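Local coordinates for C-1-tetrahydrofolate synthase, cytoplasmic, putative (Trypanosoma brucei, PDB 4CJX), which probably interconverts methylene- and formyltetrahydrofolate as a homodimeric NADP-dependent methylenetetrahydrofolate dehydrogenase and methenyltetrahydrofolate cyclohydrolase of one-carbon metabolism, at residues 141-146 and 302-307; 161-166 and 309-314; 166-171 and 197-202; 171-176 and 297-302. One frame throughout, in Å; residues are numbered along the deposited sequence.

Contact 1. Residues 141-146 and 302-307; sequences KDADCL and SMLLKN. With 9L9 ((2S)-2-[[4-[[2,4-bis(azanyl)-6-oxidanylidene-1H-pyrimidin-5-yl]carbamoylamino]phenyl]carbonylamino]pentanedioic acid), chain G.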
loop_
_atom_site.group_PDB
_atom_site.type_symbol
_atom_site.label_atom_id
_atom_site.label_comp_id
_atom_site.label_asym_id
_atom_site.label_seq_id
_atom_site.Cartn_x
_atom_site.Cartn_y
_atom_site.Cartn_z
ATOM N N LYS B 141 -11.263 -17.140 2.232
ATOM C CA LYS B 141 -10.638 -17.768 3.429
ATOM C C LYS B 141 -9.273 -17.178 3.874
ATOM O O LYS B 141 -8.603 -17.714 4.762
ATOM C CB LYS B 141 -10.474 -19.277 3.206
ATOM C CG LYS B 141 -11.788 -19.979 2.877
ATOM C CD LYS B 141 -11.676 -21.480 2.959
ATOM C CE LYS B 141 -12.826 -22.156 2.228
ATOM N NZ LYS B 141 -12.975 -23.538 2.722
ATOM N N ASP B 142 -8.869 -16.079 3.250
ATOM C CA ASP B 142 -7.573 -15.441 3.518
ATOM C C ASP B 142 -7.683 -14.599 4.806
ATOM O O ASP B 142 -7.796 -13.393 4.760
ATOM C CB ASP B 142 -7.180 -14.602 2.296
ATOM C CG ASP B 142 -5.954 -13.719 2.528
ATOM O OD1 ASP B 142 -5.049 -14.107 3.291
ATOM O OD2 ASP B 142 -5.913 -12.627 1.900
ATOM N N ALA B 143 -7.667 -15.271 5.955
ATOM C CA ALA B 143 -7.859 -14.624 7.247
ATOM C C ALA B 143 -6.738 -13.629 7.605
ATOM O O ALA B 143 -6.996 -12.645 8.276
ATOM C CB ALA B 143 -7.983 -15.676 8.333
ATOM N N ASP B 144 -5.511 -13.893 7.155
ATOM C CA ASP B 144 -4.411 -12.965 7.380
ATOM C C ASP B 144 -4.405 -11.767 6.457
ATOM O O ASP B 144 -3.606 -10.864 6.660
ATOM C CB ASP B 144 -3.070 -13.652 7.221
ATOM C CG ASP B 144 -2.721 -14.530 8.400
ATOM O OD1 ASP B 144 -2.709 -14.026 9.559
ATOM O OD2 ASP B 144 -2.428 -15.714 8.144
ATOM N N CYS B 145 -5.261 -11.752 5.437
ATOM C CA CYS B 145 -5.279 -10.652 4.461
ATOM C C CYS B 145 -3.892 -10.522 3.822
ATOM O O CYS B 145 -3.293 -9.452 3.765
ATOM C CB CYS B 145 -5.737 -9.336 5.115
ATOM S SG CYS B 145 -6.046 -8.013 3.924
ATOM N N LEU B 146 -3.365 -11.645 3.368
ATOM C CA LEU B 146 -2.049 -11.676 2.740
ATOM C C LEU B 146 -2.141 -11.567 1.200
ATOM O O LEU B 146 -1.154 -11.214 0.549
ATOM C CB LEU B 146 -1.304 -12.959 3.141
ATOM C CG LEU B 146 -0.515 -12.847 4.446
ATOM C CD1 LEU B 146 -0.150 -14.232 4.941
ATOM C CD2 LEU B 146 0.739 -11.977 4.295
ATOM N N SER B 302 -6.869 -12.352 18.867
ATOM C CA SER B 302 -8.290 -12.016 18.923
ATOM C C SER B 302 -8.817 -11.483 17.590
ATOM O O SER B 302 -9.960 -11.745 17.219
ATOM C CB SER B 302 -8.560 -10.976 20.023
ATOM O OG SER B 302 -8.218 -11.522 21.287
ATOM N N MET B 303 -7.995 -10.724 16.890
ATOM C CA MET B 303 -8.399 -10.201 15.580
ATOM C C MET B 303 -8.515 -11.291 14.507
ATOM O O MET B 303 -9.315 -11.155 13.581
ATOM C CB MET B 303 -7.441 -9.101 15.110
ATOM C CG MET B 303 -7.426 -7.843 15.980
ATOM S SD MET B 303 -9.060 -7.145 16.290
ATOM C CE MET B 303 -9.462 -7.855 17.868
ATOM N N LEU B 304 -7.713 -12.343 14.617
ATOM C CA LEU B 304 -7.802 -13.473 13.699
ATOM C C LEU B 304 -9.154 -14.150 13.888
ATOM O O LEU B 304 -9.787 -14.535 12.924
ATOM C CB LEU B 304 -6.672 -14.481 13.929
ATOM C CG LEU B 304 -6.861 -15.888 13.346
ATOM C CD1 LEU B 304 -6.925 -15.842 11.825
ATOM C CD2 LEU B 304 -5.756 -16.828 13.797
ATOM N N LEU B 305 -9.573 -14.285 15.147
ATOM C CA LEU B 305 -10.863 -14.887 15.484
ATOM C C LEU B 305 -12.022 -13.998 14.989
ATOM O O LEU B 305 -13.045 -14.493 14.516
ATOM C CB LEU B 305 -10.965 -15.124 16.992
ATOM C CG LEU B 305 -9.895 -16.027 17.622
ATOM C CD1 LEU B 305 -10.285 -16.358 19.051
ATOM C CD2 LEU B 305 -9.681 -17.312 16.844
ATOM N N LYS B 306 -11.839 -12.679 15.102
ATOM C CA LYS B 306 -12.818 -11.725 14.591
ATOM C C LYS B 306 -12.974 -11.846 13.051
ATOM O O LYS B 306 -14.087 -12.035 12.554
ATOM C CB LYS B 306 -12.458 -10.300 15.044
ATOM C CG LYS B 306 -13.577 -9.295 14.820
ATOM C CD LYS B 306 -13.286 -7.973 15.502
ATOM C CE LYS B 306 -14.443 -6.985 15.352
ATOM N NZ LYS B 306 -13.944 -5.568 15.432
ATOM N N ASN B 307 -11.865 -11.782 12.318
ATOM C CA ASN B 307 -11.880 -11.962 10.871
ATOM C C ASN B 307 -12.609 -13.256 10.494
ATOM O O ASN B 307 -13.445 -13.280 9.596
ATOM C CB ASN B 307 -10.466 -12.027 10.286
ATOM C CG ASN B 307 -9.752 -10.693 10.281
ATOM O OD1 ASN B 307 -10.269 -9.697 10.772
ATOM N ND2 ASN B 307 -8.543 -10.676 9.738
HETATM N N2A 9L9 G . 0.346 -16.095 8.928
HETATM N N1 9L9 G . 2.028 -15.341 10.496
HETATM C C2 9L9 G . 0.732 -15.305 10.105
HETATM N N3 9L9 G . -0.231 -14.541 10.761
HETATM C C4 9L9 G . 0.291 -13.843 11.859
HETATM O O4A 9L9 G . -0.562 -13.172 12.419
HETATM N N5A 9L9 G . 2.026 -13.271 13.471
HETATM C C5 9L9 G . 1.628 -13.852 12.279
HETATM C C6 9L9 G . 2.469 -14.647 11.567
HETATM N N7 9L9 G . 3.883 -14.724 11.932
HETATM O O8A 9L9 G . 0.772 -14.599 14.838
HETATM N N9 9L9 G . 2.146 -13.056 15.729
HETATM C C1B 9L9 G . 1.868 -13.238 17.055
HETATM C C2B 9L9 G . 2.719 -12.605 17.984
HETATM C C3B 9L9 G . 2.537 -12.741 19.361
HETATM C C4B 9L9 G . 1.495 -13.520 19.870
HETATM C C5B 9L9 G . 0.610 -14.112 18.942
HETATM C C6B 9L9 G . 0.797 -13.986 17.559
HETATM C C7B 9L9 G . 1.265 -13.602 21.368
HETATM O O7B 9L9 G . 0.129 -13.770 21.741
HETATM C CAW 9L9 G . 1.608 -13.725 14.676
HETATM N N 9L9 G . 2.254 -13.405 22.267
HETATM C CA 9L9 G . 2.078 -13.358 23.714
HETATM C C 9L9 G . 2.149 -11.912 24.145
HETATM O OXT 9L9 G . 2.753 -11.132 23.393
HETATM C CB 9L9 G . 3.160 -14.053 24.506
HETATM C CG 9L9 G . 3.795 -15.184 23.723
HETATM C CD 9L9 G . 4.554 -16.055 24.675
HETATM O OE1 9L9 G . 3.936 -16.548 25.618
HETATM O OE2 9L9 G . 5.763 -16.243 24.483
HETATM O O 9L9 G . 1.642 -11.526 25.226
#
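A143 meets two residues of helix 296-316, one through its backbone and one through its methyl. The amide of N307 reaches the carbonyl, with ND2 2.9 Å from A143 O. The bond is fairly straight, 159° at the hydrogen, and the oxygen lies almost in the amide plane of N307. CG of N307 stands anti to its own carbonyl carbon (chi1 -72°), which turns the amide to the loop. ND2 has a second acceptor in V164 O, so both of its hydrogens can be used and the amide is fixed in rotation. The second contact is apolar. CD1 of L304 lies 3.7 Å from A143 CB. The branch gets there with CG anti to the backbone N of L304.

A143 sits inside a type I turn from D142 to C145. L146 N also donates to D142 OD1 at 3.0 Å. D144, next after A143, faces the inhibitor 9L9. The D144 carboxylate accepts two bonds from the 9L9 pyrimidine, N3 to D144 OD1 at 2.8 Å and N2A to D144 OD2 at 2.9 Å. This paired carboxylate-to-aminopyrimidine recognition is typical of a folate pocket, here the inhibitor site of the dehydrogenase-cyclohydrolase.

Contact 2. Residues 161-166 and 309-314; sequences PAIVPC and LTMFKR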
loop_
_atom_site.group_PDB
_atom_site.type_symbol
_atom_site.label_atom_id
_atom_site.label_comp_id
_atom_site.label_asym_id
_atom_site.label_seq_id
_atom_site.Cartn_x
_atom_site.Cartn_y
_atom_site.Cartn_z
ATOM N N PRO B 161 -13.188 -2.529 4.170
ATOM C CA PRO B 161 -12.728 -3.831 3.714
ATOM C C PRO B 161 -13.265 -4.992 4.577
ATOM O O PRO B 161 -13.411 -4.862 5.799
ATOM C CB PRO B 161 -11.199 -3.716 3.830
ATOM C CG PRO B 161 -10.971 -2.711 4.882
ATOM C CD PRO B 161 -12.124 -1.756 4.837
ATOM N N ALA B 162 -13.548 -6.114 3.928
ATOM C CA ALA B 162 -13.986 -7.333 4.616
ATOM C C ALA B 162 -12.963 -7.790 5.646
ATOM O O ALA B 162 -13.292 -8.001 6.818
ATOM C CB ALA B 162 -14.209 -8.433 3.601
ATOM N N ILE B 163 -11.712 -7.906 5.191
ATOM C CA ILE B 163 -10.623 -8.475 5.975
ATOM C C ILE B 163 -9.531 -7.425 6.126
ATOM O O ILE B 163 -9.256 -6.667 5.206
ATOM C CB ILE B 163 -10.016 -9.742 5.295
ATOM C CG1 ILE B 163 -11.063 -10.509 4.490
ATOM C CG2 ILE B 163 -9.404 -10.669 6.338
ATOM C CD1 ILE B 163 -10.616 -11.871 3.968
ATOM N N VAL B 164 -8.917 -7.386 7.300
ATOM C CA VAL B 164 -7.717 -6.583 7.550
ATOM C C VAL B 164 -6.674 -7.480 8.251
ATOM O O VAL B 164 -7.048 -8.303 9.079
ATOM C CB VAL B 164 -8.080 -5.380 8.445
ATOM C CG1 VAL B 164 -6.857 -4.573 8.789
ATOM C CG2 VAL B 164 -9.122 -4.492 7.765
ATOM N N PRO B 165 -5.366 -7.312 7.951
ATOM C CA PRO B 165 -4.400 -8.199 8.569
ATOM C C PRO B 165 -4.457 -8.077 10.099
ATOM O O PRO B 165 -4.737 -6.995 10.623
ATOM C CB PRO B 165 -3.056 -7.724 8.012
ATOM C CG PRO B 165 -3.386 -6.976 6.770
ATOM C CD PRO B 165 -4.734 -6.378 7.001
ATOM N N CYS B 166 -4.240 -9.196 10.781
ATOM C CA CYS B 166 -4.576 -9.304 12.190
ATOM C C CYS B 166 -3.740 -8.351 13.078
ATOM O O CYS B 166 -4.289 -7.683 13.964
ATOM C CB CYS B 166 -4.420 -10.760 12.619
ATOM S SG CYS B 166 -5.407 -11.894 11.607
ATOM N N LEU B 309 -14.817 -15.079 12.261
ATOM C CA LEU B 309 -16.255 -14.978 12.515
ATOM C C LEU B 309 -16.943 -14.125 11.449
ATOM O O LEU B 309 -18.027 -14.474 11.002
ATOM C CB LEU B 309 -16.533 -14.420 13.912
ATOM C CG LEU B 309 -17.987 -14.368 14.387
ATOM C CD1 LEU B 309 -18.626 -15.747 14.475
ATOM C CD2 LEU B 309 -18.038 -13.679 15.741
ATOM N N THR B 310 -16.307 -13.027 11.035
ATOM C CA THR B 310 -16.816 -12.218 9.927
ATOM C C THR B 310 -16.904 -13.048 8.642
ATOM O O THR B 310 -17.937 -13.025 7.945
ATOM C CB THR B 310 -16.001 -10.929 9.727
ATOM O OG1 THR B 310 -16.080 -10.147 10.923
ATOM C CG2 THR B 310 -16.546 -10.107 8.598
ATOM N N MET B 311 -15.861 -13.828 8.353
ATOM C CA MET B 311 -15.858 -14.690 7.152
ATOM C C MET B 311 -16.926 -15.796 7.265
ATOM O O MET B 311 -17.646 -16.078 6.308
ATOM C CB MET B 311 -14.455 -15.265 6.901
ATOM C CG MET B 311 -13.418 -14.186 6.569
ATOM S SD MET B 311 -11.751 -14.474 7.247
ATOM C CE MET B 311 -11.107 -15.523 5.955
ATOM N N PHE B 312 -17.046 -16.390 8.448
ATOM C CA PHE B 312 -18.092 -17.362 8.712
ATOM C C PHE B 312 -19.456 -16.761 8.372
ATOM O O PHE B 312 -20.201 -17.340 7.587
ATOM C CB PHE B 312 -18.042 -17.820 10.167
ATOM C CG PHE B 312 -19.217 -18.649 10.592
ATOM C CD1 PHE B 312 -19.356 -19.960 10.152
ATOM C CD2 PHE B 312 -20.186 -18.130 11.435
ATOM C CE1 PHE B 312 -20.433 -20.748 10.549
ATOM C CE2 PHE B 312 -21.270 -18.903 11.827
ATOM C CZ PHE B 312 -21.397 -20.218 11.386
ATOM N N LYS B 313 -19.765 -15.587 8.926
ATOM C CA LYS B 313 -21.080 -14.970 8.715
ATOM C C LYS B 313 -21.344 -14.672 7.245
ATOM O O LYS B 313 -22.434 -14.927 6.760
ATOM C CB LYS B 313 -21.280 -13.716 9.581
ATOM C CG LYS B 313 -21.343 -14.033 11.074
ATOM C CD LYS B 313 -21.782 -12.865 11.963
ATOM C CE LYS B 313 -21.045 -11.586 11.641
ATOM N NZ LYS B 313 -20.866 -10.689 12.828
ATOM N N ARG B 314 -20.340 -14.170 6.537
ATOM C CA ARG B 314 -20.472 -13.886 5.114
ATOM C C ARG B 314 -20.816 -15.149 4.345
ATOM O O ARG B 314 -21.756 -15.136 3.531
ATOM C CB ARG B 314 -19.193 -13.252 4.558
#
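The irregular backbone of 161-166 runs past helix 296-316 at a distance, with A162 and T310 the nearest CA atoms at 7.8 Å and no hydrogen bond between the two segments. This is a loop-on-helix contact. It joins the chain that leads into helix 166-178 to the long C-terminal helix of the dehydrogenase-cyclohydrolase fold. P165 takes the N-cap position of helix 166-178.

The side chains divide the contact into a buried half and an exposed half. The buried half is I163 against M311. Their side chains cross at about a right angle and meet end on, methyl to methyl. I163 keeps CG1 only roughly anti to its carbonyl carbon, since chi1 (-31°) is well off a staggered value. CD1 at the end of that branch makes the touch. M311 is bent at chi2 (143°) and chi3 (85°), and the bends carry its terminal methyl to the isoleucine. The same methyl also packs on the backbone of K141 and A143. I163 also rests on N307, one turn earlier on the same helix as M311. The exposed half is looser. There the methyl of T310 approaches the backbone of A162, while T310 OG1 bonds back to K306 O within its own helix.

Neither approach is tight: CG2 of T310 is 4.3 Å from A162 O, and CE of M311 is 4.2 Å from I163 CD1.

Contact 3. Residues 166-171 and 197-202; sequences CTASAV and GLPVAT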
loop_
_atom_site.group_PDB
_atom_site.type_symbol
_atom_site.label_atom_id
_atom_site.label_comp_id
_atom_site.label_asym_id
_atom_site.label_seq_id
_atom_site.Cartn_x
_atom_site.Cartn_y
_atom_site.Cartn_z
ATOM N N CYS B 166 -4.240 -9.196 10.781
ATOM C CA CYS B 166 -4.576 -9.304 12.190
ATOM C C CYS B 166 -3.740 -8.351 13.078
ATOM O O CYS B 166 -4.289 -7.683 13.964
ATOM C CB CYS B 166 -4.420 -10.760 12.619
ATOM S SG CYS B 166 -5.407 -11.894 11.607
ATOM N N THR B 167 -2.431 -8.297 12.819
ATOM C CA THR B 167 -1.535 -7.470 13.616
ATOM C C THR B 167 -1.893 -6.001 13.469
ATOM O O THR B 167 -2.054 -5.295 14.474
ATOM C CB THR B 167 -0.049 -7.691 13.271
ATOM O OG1 THR B 167 0.273 -9.089 13.374
ATOM C CG2 THR B 167 0.814 -6.889 14.235
ATOM N N ALA B 168 -2.066 -5.567 12.216
ATOM C CA ALA B 168 -2.474 -4.188 11.919
ATOM C C ALA B 168 -3.778 -3.891 12.601
ATOM O O ALA B 168 -3.954 -2.848 13.220
ATOM C CB ALA B 168 -2.621 -3.973 10.428
ATOM N N SER B 169 -4.694 -4.836 12.495
ATOM C CA SER B 169 -5.974 -4.685 13.140
ATOM C C SER B 169 -5.888 -4.508 14.683
ATOM O O SER B 169 -6.626 -3.716 15.272
ATOM C CB SER B 169 -6.784 -5.898 12.807
ATOM O OG SER B 169 -8.096 -5.681 13.173
ATOM N N ALA B 170 -5.014 -5.292 15.314
ATOM C CA ALA B 170 -4.784 -5.243 16.740
ATOM C C ALA B 170 -4.246 -3.866 17.157
ATOM O O ALA B 170 -4.661 -3.355 18.175
ATOM C CB ALA B 170 -3.805 -6.326 17.152
ATOM N N VAL B 171 -3.353 -3.280 16.358
ATOM C CA VAL B 171 -2.825 -1.951 16.636
ATOM C C VAL B 171 -3.948 -0.942 16.653
ATOM O O VAL B 171 -4.042 -0.106 17.575
ATOM C CB VAL B 171 -1.771 -1.506 15.602
ATOM C CG1 VAL B 171 -1.484 -0.031 15.733
ATOM C CG2 VAL B 171 -0.486 -2.305 15.770
ATOM N N GLY B 197 3.717 -3.641 9.690
ATOM C CA GLY B 197 4.082 -2.254 9.353
ATOM C C GLY B 197 3.374 -1.718 8.106
ATOM O O GLY B 197 2.793 -0.627 8.118
ATOM N N LEU B 198 3.411 -2.501 7.032
ATOM C CA LEU B 198 2.840 -2.095 5.750
ATOM C C LEU B 198 1.348 -1.746 5.874
ATOM O O LEU B 198 0.962 -0.595 5.683
ATOM C CB LEU B 198 3.108 -3.173 4.700
ATOM C CG LEU B 198 2.590 -2.907 3.281
ATOM C CD1 LEU B 198 3.593 -2.122 2.448
ATOM C CD2 LEU B 198 2.273 -4.215 2.584
ATOM N N PRO B 199 0.501 -2.721 6.259
ATOM C CA PRO B 199 -0.928 -2.389 6.324
ATOM C C PRO B 199 -1.281 -1.284 7.337
ATOM O O PRO B 199 -2.148 -0.445 7.076
ATOM C CB PRO B 199 -1.606 -3.729 6.675
ATOM C CG PRO B 199 -0.513 -4.625 7.124
ATOM C CD PRO B 199 0.757 -4.149 6.500
ATOM N N VAL B 200 -0.602 -1.268 8.460
ATOM C CA VAL B 200 -0.927 -0.288 9.500
ATOM C C VAL B 200 -0.677 1.200 9.094
ATOM O O VAL B 200 -1.430 2.083 9.479
ATOM C CB VAL B 200 -0.228 -0.643 10.827
ATOM C CG1 VAL B 200 1.157 -0.028 10.907
ATOM C CG2 VAL B 200 -1.072 -0.153 11.997
ATOM N N ALA B 201 0.372 1.448 8.320
ATOM C CA ALA B 201 0.655 2.774 7.816
ATOM C C ALA B 201 -0.543 3.270 6.985
ATOM O O ALA B 201 -0.986 4.409 7.151
ATOM C CB ALA B 201 1.921 2.766 6.978
ATOM N N THR B 202 -1.085 2.371 6.159
ATOM C CA THR B 202 -2.263 2.651 5.350
ATOM C C THR B 202 -3.469 2.960 6.190
ATOM O O THR B 202 -4.196 3.900 5.878
ATOM C CB THR B 202 -2.648 1.482 4.432
ATOM O OG1 THR B 202 -1.566 1.207 3.544
ATOM C CG2 THR B 202 -3.928 1.841 3.590
#
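A168 lies against P199 and V200 where the two helices come closest. Its CB is 3.9 Å from P199 CB and 3.9 Å from V200 N, so the methyl rests on the proline ring and on the backbone that follows it. V200 CB is little farther, at 4.1 Å from A168 CB. The small alanine lets the backbones approach, and the CA atoms of A168 and V200 are only 4.8 Å apart.

One turn on, V171 and V200 meet at about a right angle. CG2 of V200 is 3.8 Å from V171 CG1. V171 CG1 stands anti to its backbone N, and V200 CG2 roughly so.

The segment axes approach to 8.3 Å and cross at -43°. Helix 197-206 lies between strands 186-190 and 210-214 in chain order, within the Rossmann-type NADP-binding domain. It directly follows the cofactor-binding residues I195 and A196. Helix 166-178 precedes strand 186-190.

Away from this buried patch the character changes. S169 points away from helix 197-206, and its side chain touches M303 of the C-terminal helix. L198, partly exposed, packs on H155 of the second subunit. A201 packs on V211 and V213 of strand 210-214.

Contact 4. Residues 171-176 and 297-302; sequences VMELLR and GPVTVS. With 9L9 ((2S)-2-[[4-[[2,4-bis(azanyl)-6-oxidanylidene-1H-pyrimidin-5-yl]carbamoylamino]phenyl]carbonylamino]pentanedioic acid), chain G.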
loop_
_atom_site.group_PDB
_atom_site.type_symbol
_atom_site.label_atom_id
_atom_site.label_comp_id
_atom_site.label_asym_id
_atom_site.label_seq_id
_atom_site.Cartn_x
_atom_site.Cartn_y
_atom_site.Cartn_z
ATOM N N VAL B 171 -3.353 -3.280 16.358
ATOM C CA VAL B 171 -2.825 -1.951 16.636
ATOM C C VAL B 171 -3.948 -0.942 16.653
ATOM O O VAL B 171 -4.042 -0.106 17.575
ATOM C CB VAL B 171 -1.771 -1.506 15.602
ATOM C CG1 VAL B 171 -1.484 -0.031 15.733
ATOM C CG2 VAL B 171 -0.486 -2.305 15.770
ATOM N N MET B 172 -4.804 -1.011 15.630
ATOM C CA MET B 172 -5.892 -0.055 15.521
ATOM C C MET B 172 -6.859 -0.247 16.686
ATOM O O MET B 172 -7.366 0.724 17.253
ATOM C CB MET B 172 -6.623 -0.170 14.156
ATOM C CG MET B 172 -5.782 0.171 12.933
ATOM S SD MET B 172 -4.806 1.678 13.073
ATOM C CE MET B 172 -6.028 2.968 12.845
ATOM N N GLU B 173 -7.074 -1.498 17.085
ATOM C CA GLU B 173 -7.930 -1.785 18.237
ATOM C C GLU B 173 -7.339 -1.234 19.552
ATOM O O GLU B 173 -8.076 -0.738 20.410
ATOM C CB GLU B 173 -8.185 -3.295 18.341
ATOM C CG GLU B 173 -8.948 -3.760 19.577
ATOM C CD GLU B 173 -10.414 -3.317 19.625
ATOM O OE1 GLU B 173 -10.989 -2.892 18.598
ATOM O OE2 GLU B 173 -10.987 -3.401 20.729
ATOM N N LEU B 174 -6.025 -1.339 19.717
ATOM C CA LEU B 174 -5.398 -0.785 20.902
ATOM C C LEU B 174 -5.427 0.752 20.918
ATOM O O LEU B 174 -5.627 1.330 21.973
ATOM C CB LEU B 174 -3.986 -1.340 21.078
ATOM C CG LEU B 174 -4.041 -2.823 21.475
ATOM C CD1 LEU B 174 -2.661 -3.412 21.476
ATOM C CD2 LEU B 174 -4.668 -3.041 22.835
ATOM N N LEU B 175 -5.273 1.397 19.753
ATOM C CA LEU B 175 -5.491 2.863 19.646
ATOM C C LEU B 175 -6.927 3.282 19.994
ATOM O O LEU B 175 -7.167 4.289 20.671
ATOM C CB LEU B 175 -5.089 3.394 18.271
ATOM C CG LEU B 175 -3.578 3.349 18.014
ATOM C CD1 LEU B 175 -3.242 3.698 16.569
ATOM C CD2 LEU B 175 -2.809 4.274 18.947
ATOM N N ARG B 176 -7.884 2.488 19.546
ATOM C CA ARG B 176 -9.297 2.704 19.865
ATOM C C ARG B 176 -9.530 2.631 21.391
ATOM O O ARG B 176 -10.248 3.460 21.975
ATOM C CB ARG B 176 -10.095 1.624 19.144
ATOM C CG ARG B 176 -11.587 1.778 19.153
ATOM C CD ARG B 176 -12.211 0.473 18.678
ATOM N NE ARG B 176 -13.653 0.562 18.543
ATOM C CZ ARG B 176 -14.433 -0.447 18.158
ATOM N NH1 ARG B 176 -13.910 -1.645 17.872
ATOM N NH2 ARG B 176 -15.745 -0.266 18.055
ATOM N N GLY B 297 0.262 -8.726 21.067
ATOM C CA GLY B 297 0.200 -10.120 20.741
ATOM C C GLY B 297 -1.126 -10.818 21.020
ATOM O O GLY B 297 -1.667 -11.511 20.145
ATOM N N PRO B 298 -1.645 -10.665 22.244
ATOM C CA PRO B 298 -2.905 -11.350 22.506
ATOM C C PRO B 298 -4.045 -10.802 21.639
ATOM O O PRO B 298 -4.906 -11.584 21.193
ATOM C CB PRO B 298 -3.147 -11.112 24.009
ATOM C CG PRO B 298 -1.782 -10.775 24.547
ATOM C CD PRO B 298 -1.072 -10.058 23.455
ATOM N N VAL B 299 -4.022 -9.500 21.380
ATOM C CA VAL B 299 -5.041 -8.875 20.543
ATOM C C VAL B 299 -4.914 -9.295 19.076
ATOM O O VAL B 299 -5.921 -9.460 18.399
ATOM C CB VAL B 299 -5.082 -7.343 20.710
ATOM C CG1 VAL B 299 -6.234 -6.739 19.903
ATOM C CG2 VAL B 299 -5.279 -7.013 22.185
ATOM N N THR B 300 -3.694 -9.508 18.604
ATOM C CA THR B 300 -3.482 -10.094 17.296
ATOM C C THR B 300 -4.222 -11.442 17.127
ATOM O O THR B 300 -4.863 -11.672 16.103
ATOM C CB THR B 300 -1.979 -10.256 17.005
ATOM O OG1 THR B 300 -1.395 -8.957 16.939
ATOM C CG2 THR B 300 -1.743 -10.978 15.688
ATOM N N VAL B 301 -4.144 -12.305 18.136
ATOM C CA VAL B 301 -4.890 -13.566 18.119
ATOM C C VAL B 301 -6.396 -13.317 18.073
ATOM O O VAL B 301 -7.119 -13.996 17.328
ATOM C CB VAL B 301 -4.565 -14.454 19.345
ATOM C CG1 VAL B 301 -5.445 -15.699 19.375
ATOM C CG2 VAL B 301 -3.094 -14.841 19.368
ATOM N N SER B 302 -6.869 -12.352 18.867
ATOM C CA SER B 302 -8.290 -12.016 18.923
ATOM C C SER B 302 -8.817 -11.483 17.590
ATOM O O SER B 302 -9.960 -11.745 17.219
ATOM C CB SER B 302 -8.560 -10.976 20.023
ATOM O OG SER B 302 -8.218 -11.522 21.287
HETATM N N2A 9L9 G . 0.346 -16.095 8.928
HETATM N N1 9L9 G . 2.028 -15.341 10.496
HETATM C C2 9L9 G . 0.732 -15.305 10.105
HETATM N N3 9L9 G . -0.231 -14.541 10.761
HETATM C C4 9L9 G . 0.291 -13.843 11.859
HETATM O O4A 9L9 G . -0.562 -13.172 12.419
HETATM N N5A 9L9 G . 2.026 -13.271 13.471
HETATM C C5 9L9 G . 1.628 -13.852 12.279
HETATM C C6 9L9 G . 2.469 -14.647 11.567
HETATM N N7 9L9 G . 3.883 -14.724 11.932
HETATM O O8A 9L9 G . 0.772 -14.599 14.838
HETATM N N9 9L9 G . 2.146 -13.056 15.729
HETATM C C1B 9L9 G . 1.868 -13.238 17.055
HETATM C C2B 9L9 G . 2.719 -12.605 17.984
HETATM C C3B 9L9 G . 2.537 -12.741 19.361
HETATM C C4B 9L9 G . 1.495 -13.520 19.870
HETATM C C5B 9L9 G . 0.610 -14.112 18.942
HETATM C C6B 9L9 G . 0.797 -13.986 17.559
HETATM C C7B 9L9 G . 1.265 -13.602 21.368
HETATM O O7B 9L9 G . 0.129 -13.770 21.741
HETATM C CAW 9L9 G . 1.608 -13.725 14.676
HETATM N N 9L9 G . 2.254 -13.405 22.267
HETATM C CA 9L9 G . 2.078 -13.358 23.714
HETATM C C 9L9 G . 2.149 -11.912 24.145
HETATM O OXT 9L9 G . 2.753 -11.132 23.393
HETATM C CB 9L9 G . 3.160 -14.053 24.506
HETATM C CG 9L9 G . 3.795 -15.184 23.723
HETATM C CD 9L9 G . 4.554 -16.055 24.675
HETATM O OE1 9L9 G . 3.936 -16.548 25.618
HETATM O OE2 9L9 G . 5.763 -16.243 24.483
HETATM O O 9L9 G . 1.642 -11.526 25.226
#
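Helix 296-316, which lines the inhibitor pocket with one face, packs here through another face on helix 166-178. V299 carries the contact and divides its two methyls between two partners. CG1 of V299 lies 4.0 Å from E173 CG, the side chains crossing at about a right angle. CG2 of V299 lies 4.1 Å from L174 CD2. The glutamate offers only its aliphatic part. The E173 chain bends at chi2 (68°), and its carboxylate forms a salt bridge with R176, NH1 of R176 to OE1 of E173 at 3.3 Å.

The pocket face holds G297, P298 and V301. V301 CG2 is 3.8 Å from C5B of the 9L9 phenylene ring, and the CD of P298 is 3.6 Å from carboxylate atom O of 9L9. G297 passes close to the ligand, with its C 3.3 Å from 9L9 O7B.

Helix 30-51 adjoins both sides of the contact, V33 touching V299 and I37 touching E173. Helix 197-206 meets V171, M172 and L175.

Helix 296-316 runs through contacts 4, 1 and 2 in that order from its N-terminal part onward. Contacts 1 and 2 have centres about 6 Å apart. The centre of contact 4 lies about 12 Å from that of contact 1 and about 15 Å from that of contact 2. Helix 166-178 joins contacts 3 and 4, which share V171, their centres about 9 Å apart; C166 belongs to contacts 2 and 3. Along the chain, the first segments come in the order 1, 2, 3, 4, and the C-terminal helix returns to three of them. It thereby ties the D144 loop to the NADP-binding domain. Contacts 1 and 4 both reach 9L9, while contact 3 lies toward the cofactor side.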